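Local coordinates for protein terminase large subunit (Thermus phage G20c, PDB 5M1P) that cuts viral DNA as the endonuclease domain of an ATP-driven packaging motor, which moves the phage genome into empty capsids, at residues V51-D56 against V179-L184; L17-R22 against P144-I149; H35-G40 against E85-A90. One frame throughout, in Å; residues are numbered along the deposited sequence.

Interaction 1 (V51-D56 against V179-L184); sequences VFSVLD and VMSLAL
S53 and S181 meet hydroxyl to hydroxyl across the gap between strand 49-56 and helix 177-186, and this is the polar centre of the contact. S53 OG gives its proton to S181 OG at 2.7 Å, a short bond between buried groups. S181 OG passes its own proton to the backbone carbonyl of G40 on the adjoining strand 37-42, so the two hydroxyls form a relay from strand 49-56 through the helix to a main-chain oxygen. With chi1 at 175° the S181 hydroxyl points opposite its backbone N, off the helix and toward the strand. There it also comes close to a second carbonyl: V51 O lies 2.9 Å from S181 OG and 3.3 Å from S181 CB.

Carbon contacts flank the hydroxyls. V51 leans its CG1 against the same serine, 3.5 Å from S181 CB. L182 starts out away from the strand, but its CD2 methyl comes alongside S53 OG, at 3.7 Å. Beta-branched V51 suits an extended strand, and the small serine lets helix and sheet come close: the axes of the two segments approach to 7.5 Å and run 33° apart. F52 and V54, on the other side of the strand, turn to helix 73-86.

Chemically, two hydroxyls buried among methyl groups are tolerable here because each spends its proton on a defined acceptor. The helix is thereby pinned to two neighbouring strands by polar bonds, right beside V51, which also touches the metal-binding D177.

Interaction 2 (L17-R22 against P144-I149); sequences LPYERR and PNDKTI
The Y19 ring lies along the backbone of P144 to D146 and meets it largely with its rim. The carbonyl oxygen of N145 sits at the ring edge, near its plane, 3.4 Å from Y19 CE1, and L17 O also lies in plane at an edge. P144 comes in obliquely, its CB 3.7 Å from Y19 CD1, and D146 OD1 is oblique as well, the carboxylate turned 70° from the ring. The guanidinium of R21 is likewise approached at its edge: D146 OD1 and water 2 both lie in its plane, while the carboxylate is twisted 53° against it.

D146 OD1 is therefore shared. R21 NH2 makes a salt bridge to it at 2.8 Å, though the hydrogen bond within it is bent and weak, and Y19 OH lies 2.9 Å from OD1 in a weak bond whose proton could instead serve water 1, which also donates to N145 O. Y19 reaches over the turn because its CG stands between backbone N and carbonyl carbon (chi1 59°), whereas R21 bends at its third torsion to bring the guanidinium in. The other oxygen, D146 OD2, accepts from water 2 at 2.8 Å and, weakly, from I149 N at 3.3 Å. The nearby arginine would be expected to stabilise the carboxylate's negative charge.

Between the backbones, N145 N donates to L17 O at 2.8 Å. The parallel L17-P144 bridge joins the outermost strand 142-144 to strand 15-22. N145 then centres an inverse gamma turn, and D146 is the N-cap of helix 147-154, a place for which a short carboxylate is well suited: a strand end turned directly into a capped helix.

Interaction 3 (H35-G40 against E85-A90); sequences HIYCIG and EDYGHA
In an RNase H-like fold, the helix after the third strand leads into a fourth strand that lies parallel to the first; residues 85-90 form the turn closing helix 73-86 before strand 91-94, and Y37 and I39 on strand 37-42 receive it. Y37 and Y87 form an oblique aromatic pair, the ring centroids 5.0 Å apart and the planes of Y37 and Y87 at 56°. Y87 CD2 stands over one face of the Y37 ring, toward its rim, 3.5 Å from Y37 CE2. Their hydroxyls serve main-chain atoms outside the pair, Y37 OH with R32 N and Y87 OH with E29 O, so these large residues fill the core and still satisfy their polar ends.

A90 packs beside them. Its CB lies 3.7 Å from Y37 CB and 4.0 Å from I39 CG1, and a single methyl suits a place where the backbones are close, C38 CA and A90 CA being 4.9 Å apart. Water 3 bridges the two backbones, accepting from Y37 N at 3.0 Å and donating to Y87 O at 2.9 Å.

I39 continues onto L80, L83 and S84 of helix 73-86, while Y37 and Y87 both reach V54 of strand 49-56 and A63 of strand 61-69.

How the interactions relate
All three contacts are built on one mixed sheet. Interactions 1 and 3, with centres 12 Å apart, join directly: strands 37-42 and 49-56 are antiparallel neighbours, with probable hydrogen bonds from L55 N to C38 O (2.8 Å) and between D56 OD2 and H35 ND1 (2.7 Å). Interaction 2 lies toward the far edge of the sheet, its centre 14 Å from that of interaction 1 and 19 Å from that of interaction 3. Interaction 1 is nearest the nuclease site: the V51 side chain is about 6 Å from the bound calcium, against about 13 Å for that of I39. The side chain of D146 is about 12 Å from that of D177, a calcium ligand.

Interaction 1 (V51-D56 against V179-L184)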
loop_
_atom_site.group_PDB
_atom_site.type_symbol
_atom_site.label_atom_id
_atom_site.label_comp_id
_atom_site.label_asym_id
_atom_site.label_seq_id
_atom_site.Cartn_x
_atom_site.Cartn_y
_atom_site.Cartn_z
ATOM N N VAL A 51 6.539 -0.788 -1.545
ATOM C CA VAL A 51 5.509 -1.763 -1.221
ATOM C C VAL A 51 4.400 -1.703 -2.256
ATOM O O VAL A 51 3.795 -0.651 -2.494
ATOM C CB VAL A 51 4.911 -1.522 0.166
ATOM C CG1 VAL A 51 3.922 -2.628 0.518
ATOM C CG2 VAL A 51 6.011 -1.447 1.202
ATOM N N PHE A 52 4.109 -2.867 -2.829
ATOM C CA PHE A 52 3.074 -3.016 -3.841
ATOM C C PHE A 52 2.041 -3.989 -3.296
ATOM O O PHE A 52 2.376 -5.134 -3.017
ATOM C CB PHE A 52 3.654 -3.553 -5.163
ATOM C CG PHE A 52 4.856 -2.798 -5.679
ATOM C CD1 PHE A 52 4.970 -1.423 -5.519
ATOM C CD2 PHE A 52 5.870 -3.472 -6.350
ATOM C CE1 PHE A 52 6.070 -0.732 -5.994
ATOM C CE2 PHE A 52 6.967 -2.779 -6.837
ATOM C CZ PHE A 52 7.073 -1.417 -6.653
ATOM N N SER A 53 0.804 -3.522 -3.137
ATOM C CA SER A 53 -0.261 -4.304 -2.518
ATOM C C SER A 53 -1.334 -4.612 -3.553
ATOM O O SER A 53 -2.050 -3.714 -3.981
ATOM C CB SER A 53 -0.865 -3.540 -1.348
ATOM O OG SER A 53 0.098 -3.336 -0.331
ATOM N N VAL A 54 -1.464 -5.881 -3.913
ATOM C CA VAL A 54 -2.446 -6.331 -4.886
ATOM C C VAL A 54 -3.757 -6.632 -4.166
ATOM O O VAL A 54 -3.814 -7.552 -3.342
ATOM C CB VAL A 54 -1.961 -7.591 -5.630
ATOM C CG1 VAL A 54 -2.952 -7.961 -6.719
ATOM C CG2 VAL A 54 -0.579 -7.393 -6.243
ATOM N N LEU A 55 -4.796 -5.861 -4.493
ATOM C CA LEU A 55 -6.124 -5.963 -3.896
ATOM C C LEU A 55 -7.124 -6.530 -4.881
ATOM O O LEU A 55 -7.275 -6.029 -5.982
ATOM C CB LEU A 55 -6.587 -4.584 -3.446
ATOM C CG LEU A 55 -7.988 -4.472 -2.852
ATOM C CD1 LEU A 55 -8.153 -5.388 -1.649
ATOM C CD2 LEU A 55 -8.250 -3.035 -2.460
ATOM N N ASP A 56 -7.785 -7.599 -4.473
ATOM C CA ASP A 56 -8.909 -8.151 -5.218
ATOM C C ASP A 56 -10.121 -7.259 -4.916
ATOM O O ASP A 56 -10.632 -7.240 -3.780
ATOM C CB ASP A 56 -9.142 -9.588 -4.754
ATOM C CG ASP A 56 -10.274 -10.285 -5.477
ATOM O OD1 ASP A 56 -11.266 -9.630 -5.869
ATOM O OD2 ASP A 56 -10.198 -11.526 -5.592
ATOM N N VAL A 179 1.642 0.771 5.258
ATOM C CA VAL A 179 0.390 1.468 5.570
ATOM C C VAL A 179 -0.116 2.229 4.351
ATOM O O VAL A 179 -1.281 2.121 3.969
ATOM C CB VAL A 179 0.564 2.434 6.772
ATOM C CG1 VAL A 179 -0.727 3.195 7.039
ATOM C CG2 VAL A 179 0.987 1.660 8.023
ATOM N N MET A 180 0.783 2.990 3.739
ATOM C CA MET A 180 0.416 3.811 2.607
ATOM C C MET A 180 0.057 2.985 1.373
ATOM O O MET A 180 -0.912 3.307 0.695
ATOM C CB MET A 180 1.518 4.833 2.300
ATOM C CG MET A 180 1.679 5.907 3.376
ATOM S SD MET A 180 0.147 6.671 3.940
ATOM C CE MET A 180 -0.581 7.250 2.414
ATOM N N SER A 181 0.815 1.926 1.102
ATOM C CA SER A 181 0.496 1.029 -0.008
ATOM C C SER A 181 -0.896 0.415 0.157
ATOM O O SER A 181 -1.684 0.391 -0.784
ATOM C CB SER A 181 1.567 -0.050 -0.120
ATOM O OG SER A 181 1.225 -1.005 -1.110
ATOM N N LEU A 182 -1.192 -0.053 1.358
ATOM C CA LEU A 182 -2.525 -0.588 1.646
ATOM C C LEU A 182 -3.617 0.466 1.475
ATOM O O LEU A 182 -4.665 0.187 0.911
ATOM C CB LEU A 182 -2.588 -1.184 3.056
ATOM C CG LEU A 182 -1.774 -2.450 3.287
ATOM C CD1 LEU A 182 -1.745 -2.737 4.777
ATOM C CD2 LEU A 182 -2.300 -3.648 2.509
ATOM N N ALA A 183 -3.360 1.682 1.946
ATOM C CA ALA A 183 -4.339 2.758 1.819
ATOM C C ALA A 183 -4.582 3.129 0.348
ATOM O O ALA A 183 -5.720 3.368 -0.059
ATOM C CB ALA A 183 -3.889 3.977 2.605
ATOM N N LEU A 184 -3.515 3.155 -0.446
ATOM C CA LEU A 184 -3.628 3.396 -1.891
ATOM C C LEU A 184 -4.486 2.331 -2.562
ATOM O O LEU A 184 -5.354 2.667 -3.359
ATOM C CB LEU A 184 -2.254 3.463 -2.534
ATOM C CG LEU A 184 -1.462 4.735 -2.182
ATOM C CD1 LEU A 184 0.010 4.521 -2.456
ATOM C CD2 LEU A 184 -1.977 5.956 -2.939
#

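Interaction 2 (L17-R22 against P144-I149)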
loop_
_atom_site.group_PDB
_atom_site.type_symbol
_atom_site.label_atom_id
_atom_site.label_comp_id
_atom_site.label_asym_id
_atom_site.label_seq_id
_atom_site.Cartn_x
_atom_site.Cartn_y
_atom_site.Cartn_z
ATOM N N LEU A 17 -4.710 -13.296 6.876
ATOM C CA LEU A 17 -4.682 -14.298 5.817
ATOM C C LEU A 17 -3.347 -15.034 5.773
ATOM O O LEU A 17 -2.282 -14.401 5.816
ATOM C CB LEU A 17 -4.883 -13.619 4.466
ATOM C CG LEU A 17 -6.137 -12.763 4.299
ATOM C CD1 LEU A 17 -6.071 -11.964 3.003
ATOM C CD2 LEU A 17 -7.373 -13.639 4.337
ATOM N N PRO A 18 -3.381 -16.370 5.636
ATOM C CA PRO A 18 -2.127 -17.090 5.450
ATOM C C PRO A 18 -1.541 -16.790 4.072
ATOM O O PRO A 18 -2.268 -16.378 3.163
ATOM C CB PRO A 18 -2.551 -18.556 5.575
ATOM C CG PRO A 18 -3.932 -18.561 5.047
ATOM C CD PRO A 18 -4.551 -17.257 5.460
ATOM N N TYR A 19 -0.235 -16.962 3.935
ATOM C CA TYR A 19 0.439 -16.675 2.677
ATOM C C TYR A 19 1.645 -17.573 2.508
ATOM O O TYR A 19 2.091 -18.225 3.462
ATOM C CB TYR A 19 0.879 -15.199 2.608
ATOM C CG TYR A 19 1.827 -14.796 3.727
ATOM C CD1 TYR A 19 1.333 -14.361 4.959
ATOM C CD2 TYR A 19 3.219 -14.893 3.578
ATOM C CE1 TYR A 19 2.190 -14.022 5.994
ATOM C CE2 TYR A 19 4.081 -14.539 4.615
ATOM C CZ TYR A 19 3.556 -14.111 5.819
ATOM O OH TYR A 19 4.388 -13.763 6.859
ATOM N N GLU A 20 2.171 -17.585 1.289
ATOM C CA GLU A 20 3.454 -18.210 0.988
ATOM C C GLU A 20 4.440 -17.093 0.673
ATOM O O GLU A 20 4.153 -16.227 -0.156
ATOM C CB GLU A 20 3.339 -19.141 -0.215
ATOM C CG GLU A 20 4.592 -19.980 -0.451
ATOM C CD GLU A 20 4.516 -20.874 -1.676
ATOM O OE1 GLU A 20 3.659 -20.641 -2.558
ATOM O OE2 GLU A 20 5.344 -21.809 -1.761
ATOM N N ARG A 21 5.590 -17.103 1.335
ATOM C CA ARG A 21 6.651 -16.157 1.005
ATOM C C ARG A 21 7.378 -16.682 -0.236
ATOM O O ARG A 21 7.955 -17.771 -0.202
ATOM C CB ARG A 21 7.610 -15.972 2.186
ATOM C CG ARG A 21 8.540 -14.771 2.051
ATOM C CD ARG A 21 9.291 -14.488 3.350
ATOM N NE ARG A 21 8.414 -14.061 4.453
ATOM C CZ ARG A 21 8.161 -12.801 4.833
ATOM N NH1 ARG A 21 8.689 -11.744 4.204
ATOM N NH2 ARG A 21 7.332 -12.588 5.860
ATOM N N ARG A 22 7.304 -15.927 -1.335
ATOM C CA ARG A 22 8.020 -16.234 -2.573
ATOM C C ARG A 22 8.976 -15.066 -2.832
ATOM O O ARG A 22 8.633 -14.094 -3.524
ATOM C CB ARG A 22 7.041 -16.423 -3.739
ATOM C CG ARG A 22 6.017 -17.542 -3.551
ATOM C CD ARG A 22 5.113 -17.696 -4.773
ATOM N NE ARG A 22 3.894 -18.457 -4.481
ATOM C CZ ARG A 22 2.789 -18.486 -5.237
ATOM N NH1 ARG A 22 1.744 -19.218 -4.847
ATOM N NH2 ARG A 22 2.704 -17.799 -6.377
ATOM N N PRO A 144 -2.133 -10.120 4.481
ATOM C CA PRO A 144 -1.268 -11.216 4.898
ATOM C C PRO A 144 -0.944 -11.127 6.386
ATOM O O PRO A 144 -0.644 -10.048 6.884
ATOM C CB PRO A 144 -0.005 -11.017 4.060
ATOM C CG PRO A 144 -0.434 -10.202 2.889
ATOM C CD PRO A 144 -1.523 -9.319 3.399
ATOM N N ASN A 145 -1.032 -12.257 7.078
ATOM C CA ASN A 145 -0.845 -12.323 8.516
ATOM C C ASN A 145 0.651 -12.340 8.807
ATOM O O ASN A 145 1.239 -13.360 9.191
ATOM C CB ASN A 145 -1.566 -13.564 9.061
ATOM C CG ASN A 145 -1.620 -13.600 10.570
ATOM O OD1 ASN A 145 -1.119 -12.699 11.252
ATOM N ND2 ASN A 145 -2.237 -14.643 11.103
ATOM N N ASP A 146 1.259 -11.175 8.639
ATOM C CA ASP A 146 2.690 -11.006 8.713
ATOM C C ASP A 146 2.940 -9.976 9.794
ATOM O O ASP A 146 2.369 -8.885 9.751
ATOM C CB ASP A 146 3.211 -10.511 7.365
ATOM C CG ASP A 146 4.679 -10.210 7.397
ATOM O OD1 ASP A 146 5.490 -11.164 7.408
ATOM O OD2 ASP A 146 5.019 -9.018 7.440
ATOM N N LYS A 147 3.808 -10.301 10.736
ATOM C CA LYS A 147 3.994 -9.441 11.897
ATOM C C LYS A 147 4.452 -8.035 11.519
ATOM O O LYS A 147 4.020 -7.066 12.122
ATOM C CB LYS A 147 4.988 -10.070 12.866
ATOM N N THR A 148 5.311 -7.922 10.513
ATOM C CA THR A 148 5.795 -6.616 10.072
ATOM C C THR A 148 4.657 -5.712 9.586
ATOM O O THR A 148 4.628 -4.523 9.896
ATOM C CB THR A 148 6.855 -6.768 8.983
ATOM O OG1 THR A 148 7.912 -7.607 9.474
ATOM C CG2 THR A 148 7.437 -5.403 8.590
ATOM N N ILE A 149 3.720 -6.290 8.840
ATOM C CA ILE A 149 2.562 -5.555 8.358
ATOM C C ILE A 149 1.684 -5.118 9.529
ATOM O O ILE A 149 1.279 -3.954 9.624
ATOM C CB ILE A 149 1.718 -6.425 7.395
ATOM C CG1 ILE A 149 2.493 -6.716 6.102
ATOM C CG2 ILE A 149 0.407 -5.718 7.085
ATOM C CD1 ILE A 149 1.805 -7.667 5.131
HETATM O O HOH W 1 3.735 -14.606 9.387
HETATM O O HOH W 2 7.333 -9.156 5.870
#

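Interaction 3 (H35-G40 against E85-A90)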
loop_
_atom_site.group_PDB
_atom_site.type_symbol
_atom_site.label_atom_id
_atom_site.label_comp_id
_atom_site.label_asym_id
_atom_site.label_seq_id
_atom_site.Cartn_x
_atom_site.Cartn_y
_atom_site.Cartn_z
ATOM N N HIS A 35 -12.174 -12.005 -11.272
ATOM C CA HIS A 35 -12.082 -10.831 -10.418
ATOM C C HIS A 35 -11.204 -9.751 -11.027
ATOM O O HIS A 35 -10.363 -10.017 -11.891
ATOM C CB HIS A 35 -11.552 -11.227 -9.047
ATOM C CG HIS A 35 -12.508 -12.068 -8.257
ATOM N ND1 HIS A 35 -12.216 -12.533 -6.997
ATOM C CD2 HIS A 35 -13.758 -12.511 -8.541
ATOM C CE1 HIS A 35 -13.238 -13.230 -6.536
ATOM N NE2 HIS A 35 -14.183 -13.240 -7.458
ATOM N N ILE A 36 -11.415 -8.527 -10.559
ATOM C CA ILE A 36 -10.684 -7.346 -11.012
ATOM C C ILE A 36 -9.786 -6.918 -9.849
ATOM O O ILE A 36 -10.204 -6.944 -8.690
ATOM C CB ILE A 36 -11.672 -6.222 -11.413
ATOM C CG1 ILE A 36 -12.491 -6.636 -12.646
ATOM C CG2 ILE A 36 -10.960 -4.898 -11.666
ATOM C CD1 ILE A 36 -11.745 -6.567 -13.964
ATOM N N TYR A 37 -8.555 -6.523 -10.171
ATOM C CA TYR A 37 -7.553 -6.184 -9.164
ATOM C C TYR A 37 -6.991 -4.798 -9.399
ATOM O O TYR A 37 -7.014 -4.273 -10.519
ATOM C CB TYR A 37 -6.394 -7.170 -9.256
ATOM C CG TYR A 37 -6.749 -8.596 -8.942
ATOM C CD1 TYR A 37 -7.377 -9.419 -9.881
ATOM C CD2 TYR A 37 -6.449 -9.136 -7.704
ATOM C CE1 TYR A 37 -7.690 -10.733 -9.584
ATOM C CE2 TYR A 37 -6.757 -10.456 -7.404
ATOM C CZ TYR A 37 -7.378 -11.251 -8.353
ATOM O OH TYR A 37 -7.671 -12.571 -8.074
ATOM N N CYS A 38 -6.459 -4.215 -8.330
ATOM C CA CYS A 38 -5.635 -3.024 -8.449
ATOM C C CYS A 38 -4.443 -3.231 -7.538
ATOM O O CYS A 38 -4.432 -4.177 -6.738
ATOM C CB CYS A 38 -6.416 -1.762 -8.095
ATOM S SG CYS A 38 -6.800 -1.590 -6.344
ATOM N N ILE A 39 -3.447 -2.362 -7.666
ATOM C CA ILE A 39 -2.214 -2.471 -6.905
ATOM C C ILE A 39 -1.865 -1.119 -6.312
ATOM O O ILE A 39 -1.588 -0.182 -7.055
ATOM C CB ILE A 39 -1.037 -2.934 -7.794
ATOM C CG1 ILE A 39 -1.418 -4.210 -8.569
ATOM C CG2 ILE A 39 0.225 -3.117 -6.959
ATOM C CD1 ILE A 39 -0.357 -4.719 -9.512
ATOM N N GLY A 40 -1.878 -1.012 -4.987
ATOM C CA GLY A 40 -1.399 0.196 -4.323
ATOM C C GLY A 40 0.108 0.214 -4.368
ATOM O O GLY A 40 0.728 -0.780 -3.981
ATOM N N GLU A 85 0.720 -7.713 -14.598
ATOM C CA GLU A 85 0.473 -8.758 -15.583
ATOM C C GLU A 85 -0.001 -10.060 -14.930
ATOM O O GLU A 85 -0.925 -10.701 -15.431
ATOM C CB GLU A 85 1.718 -8.979 -16.453
ATOM C CG GLU A 85 1.987 -7.830 -17.419
ATOM C CD GLU A 85 3.245 -8.014 -18.247
ATOM O OE1 GLU A 85 3.610 -7.058 -18.963
ATOM O OE2 GLU A 85 3.894 -9.083 -18.172
ATOM N N ASP A 86 0.597 -10.425 -13.793
ATOM C CA ASP A 86 0.206 -11.640 -13.084
ATOM C C ASP A 86 -1.265 -11.591 -12.687
ATOM O O ASP A 86 -1.935 -12.611 -12.708
ATOM C CB ASP A 86 1.028 -11.836 -11.807
ATOM C CG ASP A 86 2.500 -12.214 -12.057
ATOM O OD1 ASP A 86 2.896 -12.576 -13.176
ATOM O OD2 ASP A 86 3.271 -12.156 -11.084
ATOM N N TYR A 87 -1.752 -10.412 -12.301
ATOM C CA TYR A 87 -3.145 -10.219 -11.872
ATOM C C TYR A 87 -4.040 -9.560 -12.934
ATOM O O TYR A 87 -4.914 -8.735 -12.638
ATOM C CB TYR A 87 -3.169 -9.510 -10.513
ATOM C CG TYR A 87 -2.683 -10.429 -9.414
ATOM C CD1 TYR A 87 -1.328 -10.515 -9.075
ATOM C CD2 TYR A 87 -3.573 -11.249 -8.740
ATOM C CE1 TYR A 87 -0.890 -11.382 -8.079
ATOM C CE2 TYR A 87 -3.139 -12.099 -7.746
ATOM C CZ TYR A 87 -1.799 -12.174 -7.421
ATOM O OH TYR A 87 -1.369 -13.034 -6.444
ATOM N N GLY A 88 -3.854 -9.988 -14.181
ATOM C CA GLY A 88 -4.784 -9.669 -15.261
ATOM C C GLY A 88 -4.726 -8.233 -15.727
ATOM O O GLY A 88 -5.763 -7.613 -15.975
ATOM N N HIS A 89 -3.506 -7.702 -15.809
ATOM C CA HIS A 89 -3.255 -6.286 -16.082
ATOM C C HIS A 89 -3.947 -5.410 -15.060
ATOM O O HIS A 89 -4.639 -4.453 -15.392
ATOM C CB HIS A 89 -3.646 -5.910 -17.519
ATOM C CG HIS A 89 -2.796 -6.571 -18.550
ATOM N ND1 HIS A 89 -3.238 -7.630 -19.311
ATOM C CD2 HIS A 89 -1.514 -6.346 -18.922
ATOM C CE1 HIS A 89 -2.269 -8.018 -20.121
ATOM N NE2 HIS A 89 -1.214 -7.254 -19.908
ATOM N N ALA A 90 -3.738 -5.761 -13.791
ATOM C CA ALA A 90 -4.271 -4.993 -12.676
ATOM C C ALA A 90 -3.741 -3.574 -12.760
ATOM O O ALA A 90 -2.552 -3.370 -13.016
ATOM C CB ALA A 90 -3.847 -5.619 -11.366
HETATM O O HOH W 3 -7.395 -7.318 -12.875
#